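Local coordinates for maternal effect protein oskar (Drosophila melanogaster, PDB 5A4A) that binds RNA through a domain built like an SGNH hydrolase and induces the fly germline as a component of germ plasm, at residues 24-36 against 52-66. Numbering follows the deposited sequence.
Sequences DFPLMGDDFMLYL and LQSGLCVSGLTINGA
Leu-52 and Ser-54 receive the forked end of Leu-34, which reaches from the first turn of helix 31-36 toward the hairpin. With CG anti to the backbone N (chi1 -178°), Leu-34 sets CD2 against Leu-52 CB and places CD1 3.6 Å from Ser-54 CB, so a branched apolar residue fills the corner between helix and hairpin. Leu-56 lies across Met-28, with Leu-56 CB 3.7 Å from Met-28 CB, and its O takes the N-H of Gly-29 from above the carbonyl plane; a water joins Leu-56 N to Leu-27 O. Small, apolar Cys-57 faces the helix, its SG 3.7 Å from Leu-27 CB and close to Met-33 CB. Gly-29, paired with Cys-57, suits its place, since a CB there would be crowded by Met-33 CB. Gly-29 O receives Val-58 N at 2.9 Å, completing a short parallel pairing. Ser-59 OG then donates to Asp-31 OD2 (2.6 Å) on the syn side, 19° out of the carboxylate plane, and a water links that same oxygen to Gly-60 N. Replacing Asp-31 by an alanine is likely to leave the Ser-59 hydroxyl without this acceptor and the water less firmly held. Leu-61 turns CD2 to Met-28 CG, while its O shares a water with Asp-30, whose OD1 caps the helix at Phe-32 N. Ala-66, small enough for helix 63-71 to come close, meets Met-28 SD at 3.9 Å. The whole forms part of the SGNH-like sheet: strand 25-29 runs between strands 56-58 and 80-84, parallel to both, while helix 87-91 touches Asp-30 and Thr-62.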
ATOM      1  N   ASP A  24      -8.239   6.038  12.812  1.00 22.22           N
ATOM      2  CA  ASP A  24      -9.550   5.443  12.557  1.00 18.11           C
ATOM      3  C   ASP A  24      -9.834   5.126  11.082  1.00 17.76           C
ATOM      4  O   ASP A  24     -10.918   4.654  10.762  1.00 19.90           O
ATOM      5  CB  ASP A  24     -10.696   6.261  13.186  1.00 26.06           C
ATOM      6  CG  ASP A  24     -10.572   6.384  14.698  1.00 35.41           C
ATOM      7  OD1 ASP A  24     -10.252   5.374  15.364  1.00 34.73           O
ATOM      8  OD2 ASP A  24     -10.798   7.499  15.223  1.00 37.71           O
ATOM      9  N   PHE A  25      -8.866   5.362  10.196  1.00 14.85           N
ATOM     10  CA  PHE A  25      -8.970   4.896   8.812  1.00 12.10           C
ATOM     11  C   PHE A  25      -8.306   3.529   8.657  1.00 11.39           C
ATOM     12  O   PHE A  25      -7.137   3.376   9.002  1.00 13.44           O
ATOM     13  CB  PHE A  25      -8.235   5.841   7.862  1.00 12.99           C
ATOM     14  CG  PHE A  25      -8.818   7.232   7.781  1.00 16.44           C
ATOM     15  CD1 PHE A  25      -9.865   7.519   6.918  1.00 15.48           C
ATOM     16  CD2 PHE A  25      -8.282   8.258   8.537  1.00 18.10           C
ATOM     17  CE1 PHE A  25     -10.381   8.804   6.833  1.00 16.04           C
ATOM     18  CE2 PHE A  25      -8.795   9.543   8.457  1.00 17.98           C
ATOM     19  CZ  PHE A  25      -9.842   9.811   7.605  1.00 21.03           C
ATOM     20  N   PRO A  26      -9.024   2.537   8.102  1.00 11.36           N
ATOM     21  CA  PRO A  26      -8.310   1.300   7.763  1.00 11.68           C
ATOM     22  C   PRO A  26      -7.207   1.601   6.747  1.00 10.78           C
ATOM     23  O   PRO A  26      -7.381   2.489   5.912  1.00 11.62           O
ATOM     24  CB  PRO A  26      -9.394   0.437   7.103  1.00 15.05           C
ATOM     25  CG  PRO A  26     -10.698   0.979   7.638  1.00 14.87           C
ATOM     26  CD  PRO A  26     -10.457   2.470   7.763  1.00 13.98           C
ATOM     27  N   LEU A  27      -6.089   0.895   6.854  1.00  9.70           N
ATOM     28  CA  LEU A  27      -4.986   1.005   5.909  1.00  9.13           C
ATOM     29  C   LEU A  27      -5.001  -0.196   4.998  1.00 11.76           C
ATOM     30  O   LEU A  27      -5.080  -1.333   5.471  1.00 15.58           O
ATOM     31  CB  LEU A  27      -3.653   1.012   6.648  1.00 10.73           C
ATOM     32  CG  LEU A  27      -3.339   2.246   7.473  1.00 19.14           C
ATOM     33  CD1 LEU A  27      -2.102   1.984   8.308  1.00 18.22           C
ATOM     34  CD2 LEU A  27      -3.116   3.428   6.541  1.00 25.43           C
ATOM     35  N   MET A  28      -4.887   0.044   3.697  1.00 10.35           N
ATOM     36  CA  MET A  28      -4.734  -1.068   2.760  1.00 10.42           C
ATOM     37  C   MET A  28      -3.423  -0.924   2.011  1.00 13.66           C
ATOM     38  O   MET A  28      -3.128   0.132   1.477  1.00 14.13           O
ATOM     39  CB  MET A  28      -5.895  -1.124   1.766  1.00 11.25           C
ATOM     40  CG  MET A  28      -5.734  -2.261   0.753  1.00 13.33           C
ATOM     41  SD  MET A  28      -7.266  -2.694  -0.091  1.00 15.88           S
ATOM     42  CE  MET A  28      -7.532  -1.273  -1.157  1.00 12.92           C
ATOM     43  N   GLY A  29      -2.623  -1.975   1.975  1.00 10.90           N
ATOM     44  CA  GLY A  29      -1.335  -1.861   1.318  1.00  8.83           C
ATOM     45  C   GLY A  29      -0.543  -3.144   1.419  1.00 10.00           C
ATOM     46  O   GLY A  29      -1.088  -4.169   1.774  1.00 10.86           O
ATOM     47  N   ASP A  30       0.743  -3.056   1.103  1.00  8.39           N
ATOM     48  CA  ASP A  30       1.639  -4.216   1.102  1.00  8.96           C
ATOM     49  C   ASP A  30       2.624  -4.156   2.282  1.00  9.07           C
ATOM     50  O   ASP A  30       2.314  -3.551   3.304  1.00 10.04           O
ATOM     51  CB  ASP A  30       2.338  -4.318  -0.265  1.00 11.37           C
ATOM     52  CG  ASP A  30       3.030  -3.031  -0.668  1.00  9.03           C
ATOM     53  OD1 ASP A  30       3.705  -2.421   0.189  1.00 11.43           O
ATOM     54  OD2 ASP A  30       2.906  -2.621  -1.846  1.00 15.42           O
ATOM     55  N   ASP A  31       3.801  -4.781   2.166  1.00  9.59           N
ATOM     56  CA  ASP A  31       4.760  -4.760   3.276  1.00 11.97           C
ATOM     57  C   ASP A  31       5.158  -3.381   3.760  1.00 11.85           C
ATOM     58  O   ASP A  31       5.471  -3.228   4.935  1.00 10.51           O
ATOM     59  CB  ASP A  31       6.046  -5.515   2.945  1.00 10.24           C
ATOM     60  CG  ASP A  31       5.909  -7.008   3.124  1.00 13.04           C
ATOM     61  OD1 ASP A  31       5.887  -7.475   4.294  1.00 12.39           O
ATOM     62  OD2 ASP A  31       5.842  -7.710   2.092  1.00 10.73           O
ATOM     63  N   PHE A  32       5.174  -2.383   2.873  1.00 12.68           N
ATOM     64  CA  PHE A  32       5.617  -1.052   3.304  1.00  9.10           C
ATOM     65  C   PHE A  32       4.683  -0.430   4.338  1.00  9.49           C
ATOM     66  O   PHE A  32       5.127   0.010   5.394  1.00 11.18           O
ATOM     67  CB  PHE A  32       5.843  -0.106   2.122  1.00  9.53           C
ATOM     68  CG  PHE A  32       6.985  -0.518   1.243  1.00 10.26           C
ATOM     69  CD1 PHE A  32       8.297  -0.425   1.695  1.00 12.31           C
ATOM     70  CD2 PHE A  32       6.750  -1.010  -0.027  1.00 14.27           C
ATOM     71  CE1 PHE A  32       9.350  -0.812   0.892  1.00 12.62           C
ATOM     72  CE2 PHE A  32       7.805  -1.397  -0.838  1.00 15.53           C
ATOM     73  CZ  PHE A  32       9.107  -1.308  -0.370  1.00 10.84           C
ATOM     74  N   MET A  33       3.393  -0.397   4.041  1.00 12.08           N
ATOM     75  CA  MET A  33       2.434   0.088   5.020  1.00 12.24           C
ATOM     76  C   MET A  33       2.251  -0.888   6.187  1.00 10.49           C
ATOM     77  O   MET A  33       2.038  -0.456   7.313  1.00 10.14           O
ATOM     78  CB  MET A  33       1.099   0.441   4.360  1.00 14.25           C
ATOM     79  CG  MET A  33       1.154   1.716   3.520  1.00 18.65           C
ATOM     80  SD  MET A  33       1.598   3.134   4.531  1.00 24.74           S
ATOM     81  CE  MET A  33       0.382   2.944   5.814  1.00 19.17           C
ATOM     82  N   LEU A  34       2.364  -2.192   5.927  1.00 10.11           N
ATOM     83  CA  LEU A  34       2.330  -3.182   7.004  1.00  9.20           C
ATOM     84  C   LEU A  34       3.410  -2.867   8.043  1.00 12.71           C
ATOM     85  O   LEU A  34       3.142  -2.837   9.246  1.00 11.33           O
ATOM     86  CB  LEU A  34       2.513  -4.597   6.454  1.00  8.01           C
ATOM     87  CG  LEU A  34       2.445  -5.749   7.472  1.00 11.55           C
ATOM     88  CD1 LEU A  34       1.147  -5.682   8.254  1.00 12.20           C
ATOM     89  CD2 LEU A  34       2.564  -7.101   6.783  1.00 12.48           C
ATOM     90  N   TYR A  35       4.629  -2.611   7.575  1.00  9.24           N
ATOM     91  CA  TYR A  35       5.730  -2.316   8.481  1.00 12.24           C
ATOM     92  C   TYR A  35       5.563  -0.977   9.191  1.00 11.86           C
ATOM     93  O   TYR A  35       5.836  -0.867  10.388  1.00 12.24           O
ATOM     94  CB  TYR A  35       7.063  -2.357   7.733  1.00 14.33           C
ATOM     95  CG  TYR A  35       8.293  -2.218   8.608  1.00 10.30           C
ATOM     96  CD1 TYR A  35       8.545  -3.109   9.656  1.00 12.38           C
ATOM     97  CD2 TYR A  35       9.225  -1.219   8.355  1.00 11.43           C
ATOM     98  CE1 TYR A  35       9.677  -2.981  10.434  1.00 11.25           C
ATOM     99  CE2 TYR A  35      10.352  -1.084   9.120  1.00 10.95           C
ATOM    100  CZ  TYR A  35      10.584  -1.972  10.157  1.00 13.37           C
ATOM    101  OH  TYR A  35      11.725  -1.820  10.907  1.00 13.75           O
ATOM    102  N   LEU A  36       5.134   0.038   8.447  1.00 10.33           N
ATOM    103  CA  LEU A  36       4.793   1.322   9.046  1.00  9.14           C
ATOM    104  C   LEU A  36       3.824   1.124  10.200  1.00  9.31           C
ATOM    105  O   LEU A  36       4.027   1.659  11.286  1.00 11.44           O
ATOM    106  CB  LEU A  36       4.184   2.269   8.013  1.00  9.00           C
ATOM    107  CG  LEU A  36       3.832   3.645   8.589  1.00 14.38           C
ATOM    108  CD1 LEU A  36       5.093   4.288   9.098  1.00 23.45           C
ATOM    109  CD2 LEU A  36       3.178   4.534   7.550  1.00 21.24           C
ATOM    110  N   LEU A  52       2.380 -12.729   6.043  1.00 11.60           N
ATOM    111  CA  LEU A  52       2.220 -11.744   7.094  1.00  8.74           C
ATOM    112  C   LEU A  52       1.191 -10.713   6.656  1.00 11.98           C
ATOM    113  O   LEU A  52       1.246 -10.207   5.532  1.00 11.94           O
ATOM    114  CB  LEU A  52       3.538 -11.018   7.306  1.00 13.44           C
ATOM    115  CG  LEU A  52       3.916 -10.558   8.702  1.00 21.31           C
ATOM    116  CD1 LEU A  52       3.975 -11.770   9.636  1.00 16.29           C
ATOM    117  CD2 LEU A  52       5.256  -9.870   8.635  1.00 19.72           C
ATOM    118  N   GLN A  53       0.260 -10.394   7.546  1.00 10.84           N
ATOM    119  CA  GLN A  53      -0.730  -9.367   7.239  1.00  9.88           C
ATOM    120  C   GLN A  53      -1.374  -8.849   8.509  1.00 11.09           C
ATOM    121  O   GLN A  53      -1.304  -9.490   9.556  1.00 11.37           O
ATOM    122  CB  GLN A  53      -1.797  -9.925   6.300  1.00 10.60           C
ATOM    123  CG  GLN A  53      -2.513 -11.174   6.829  1.00 10.48           C
ATOM    124  CD  GLN A  53      -3.163 -11.965   5.710  1.00 13.35           C
ATOM    125  OE1 GLN A  53      -4.316 -11.713   5.341  1.00 16.61           O
ATOM    126  NE2 GLN A  53      -2.413 -12.911   5.143  1.00 13.60           N
ATOM    127  N   SER A  54      -2.005  -7.684   8.400  1.00  8.82           N
ATOM    128  CA  SER A  54      -2.736  -7.081   9.500  1.00 10.31           C
ATOM    129  C   SER A  54      -3.830  -6.281   8.835  1.00 14.73           C
ATOM    130  O   SER A  54      -3.539  -5.294   8.181  1.00 14.80           O
ATOM    131  CB  SER A  54      -1.844  -6.129  10.294  1.00 13.05           C
ATOM    132  OG  SER A  54      -2.554  -5.544  11.372  1.00 16.02           O
ATOM    133  N   GLY A  55      -5.072  -6.725   8.970  1.00 16.38           N
ATOM    134  CA  GLY A  55      -6.175  -6.081   8.277  1.00 14.86           C
ATOM    135  C   GLY A  55      -5.979  -6.120   6.770  1.00 14.85           C
ATOM    136  O   GLY A  55      -5.701  -7.179   6.199  1.00 15.47           O
ATOM    137  N   LEU A  56      -6.128  -4.962   6.127  1.00 11.22           N
ATOM    138  CA  LEU A  56      -5.988  -4.866   4.678  1.00 10.45           C
ATOM    139  C   LEU A  56      -4.546  -4.600   4.231  1.00 13.83           C
ATOM    140  O   LEU A  56      -4.295  -4.344   3.053  1.00 13.02           O
ATOM    141  CB  LEU A  56      -6.937  -3.784   4.127  1.00  9.49           C
ATOM    142  CG  LEU A  56      -8.403  -3.958   4.534  1.00 12.42           C
ATOM    143  CD1 LEU A  56      -9.244  -2.784   4.020  1.00 13.12           C
ATOM    144  CD2 LEU A  56      -8.967  -5.271   4.017  1.00 15.79           C
ATOM    145  N   CYS A  57      -3.598  -4.664   5.164  1.00 11.61           N
ATOM    146  CA  CYS A  57      -2.179  -4.634   4.817  1.00  7.89           C
ATOM    147  C   CYS A  57      -1.632  -6.049   4.755  1.00  9.48           C
ATOM    148  O   CYS A  57      -1.562  -6.723   5.773  1.00 13.11           O
ATOM    149  CB  CYS A  57      -1.374  -3.828   5.849  1.00  7.87           C
ATOM    150  SG  CYS A  57      -1.696  -2.041   5.731  1.00 11.96           S
ATOM    151  N   VAL A  58      -1.244  -6.489   3.560  1.00  8.96           N
ATOM    152  CA  VAL A  58      -0.824  -7.873   3.333  1.00 12.62           C
ATOM    153  C   VAL A  58       0.499  -7.915   2.568  1.00 13.02           C
ATOM    154  O   VAL A  58       0.640  -7.257   1.536  1.00  9.30           O
ATOM    155  CB  VAL A  58      -1.889  -8.625   2.484  1.00 10.65           C
ATOM    156  CG1 VAL A  58      -1.501 -10.102   2.293  1.00 12.32           C
ATOM    157  CG2 VAL A  58      -3.299  -8.496   3.110  1.00  9.98           C
ATOM    158  N   SER A  59       1.465  -8.695   3.058  1.00 10.04           N
ATOM    159  CA  SER A  59       2.702  -8.893   2.314  1.00  7.74           C
ATOM    160  C   SER A  59       2.406  -9.446   0.918  1.00 11.06           C
ATOM    161  O   SER A  59       1.663 -10.417   0.772  1.00 12.67           O
ATOM    162  CB  SER A  59       3.636  -9.860   3.053  1.00  7.94           C
ATOM    163  OG  SER A  59       4.820 -10.066   2.293  1.00 11.20           O
ATOM    164  N   GLY A  60       2.980  -8.818  -0.105  1.00 11.77           N
ATOM    165  CA  GLY A  60       2.785  -9.270  -1.472  1.00 11.43           C
ATOM    166  C   GLY A  60       1.465  -8.870  -2.112  1.00 11.15           C
ATOM    167  O   GLY A  60       1.117  -9.391  -3.178  1.00 14.00           O
ATOM    168  N   LEU A  61       0.728  -7.951  -1.487  1.00  9.44           N
ATOM    169  CA  LEU A  61      -0.563  -7.524  -2.035  1.00 10.35           C
ATOM    170  C   LEU A  61      -0.380  -6.683  -3.300  1.00 11.61           C
ATOM    171  O   LEU A  61       0.175  -5.589  -3.257  1.00 13.25           O
ATOM    172  CB  LEU A  61      -1.373  -6.725  -1.004  1.00 11.57           C
ATOM    173  CG  LEU A  61      -2.878  -6.581  -1.277  1.00 16.00           C
ATOM    174  CD1 LEU A  61      -3.609  -7.922  -1.070  1.00 15.57           C
ATOM    175  CD2 LEU A  61      -3.492  -5.484  -0.418  1.00 15.17           C
ATOM    176  N   THR A  62      -0.850  -7.201  -4.427  1.00 10.25           N
ATOM    177  CA  THR A  62      -0.841  -6.432  -5.658  1.00  9.53           C
ATOM    178  C   THR A  62      -2.158  -5.666  -5.765  1.00 11.31           C
ATOM    179  O   THR A  62      -3.051  -5.813  -4.922  1.00 13.67           O
ATOM    180  CB  THR A  62      -0.734  -7.348  -6.879  1.00 12.19           C
ATOM    181  OG1 THR A  62      -1.835  -8.262  -6.854  1.00 11.91           O
ATOM    182  CG2 THR A  62       0.589  -8.144  -6.855  1.00 14.17           C
ATOM    183  N   ILE A  63      -2.286  -4.876  -6.824  1.00 13.56           N
ATOM    184  CA  ILE A  63      -3.532  -4.173  -7.083  1.00 12.55           C
ATOM    185  C   ILE A  63      -4.667  -5.188  -7.247  1.00 11.71           C
ATOM    186  O   ILE A  63      -5.724  -5.035  -6.640  1.00 14.58           O
ATOM    187  CB  ILE A  63      -3.422  -3.269  -8.321  1.00 10.55           C
ATOM    188  CG1 ILE A  63      -2.452  -2.117  -8.051  1.00 10.67           C
ATOM    189  CG2 ILE A  63      -4.780  -2.699  -8.695  1.00 13.55           C
ATOM    190  CD1 ILE A  63      -1.910  -1.466  -9.323  1.00 12.75           C
ATOM    191  N   ASN A  64      -4.438  -6.233  -8.039  1.00 12.25           N
ATOM    192  CA  ASN A  64      -5.421  -7.314  -8.166  1.00 13.25           C
ATOM    193  C   ASN A  64      -5.668  -8.044  -6.849  1.00 14.55           C
ATOM    194  O   ASN A  64      -6.802  -8.418  -6.538  1.00 15.19           O
ATOM    195  CB  ASN A  64      -5.025  -8.296  -9.273  1.00 15.79           C
ATOM    196  CG  ASN A  64      -5.356  -7.766 -10.651  1.00 17.40           C
ATOM    197  OD1 ASN A  64      -5.935  -6.689 -10.782  1.00 17.43           O
ATOM    198  ND2 ASN A  64      -4.986  -8.517 -11.688  1.00 20.00           N
ATOM    199  N   GLY A  65      -4.609  -8.233  -6.064  1.00 15.80           N
ATOM    200  CA  GLY A  65      -4.760  -8.792  -4.732  1.00 16.63           C
ATOM    201  C   GLY A  65      -5.687  -7.949  -3.871  1.00 12.57           C
ATOM    202  O   GLY A  65      -6.495  -8.484  -3.108  1.00 16.40           O
ATOM    203  N   ALA A  66      -5.564  -6.627  -3.994  1.00 14.65           N
ATOM    204  CA  ALA A  66      -6.390  -5.704  -3.223  1.00 15.86           C
ATOM    205  C   ALA A  66      -7.843  -5.800  -3.682  1.00 13.82           C
ATOM    206  O   ALA A  66      -8.767  -5.798  -2.867  1.00 14.04           O
ATOM    207  CB  ALA A  66      -5.865  -4.269  -3.351  1.00 16.06           C
TER
HETATM  208  O   HOH W   1      -6.457  -2.519   7.540  1.00 13.88           O
HETATM  209  O   HOH W   2       1.449  -3.289  -4.028  1.00 10.47           O
HETATM  210  O   HOH W   3       4.744  -6.577   0.011  1.00  9.09           O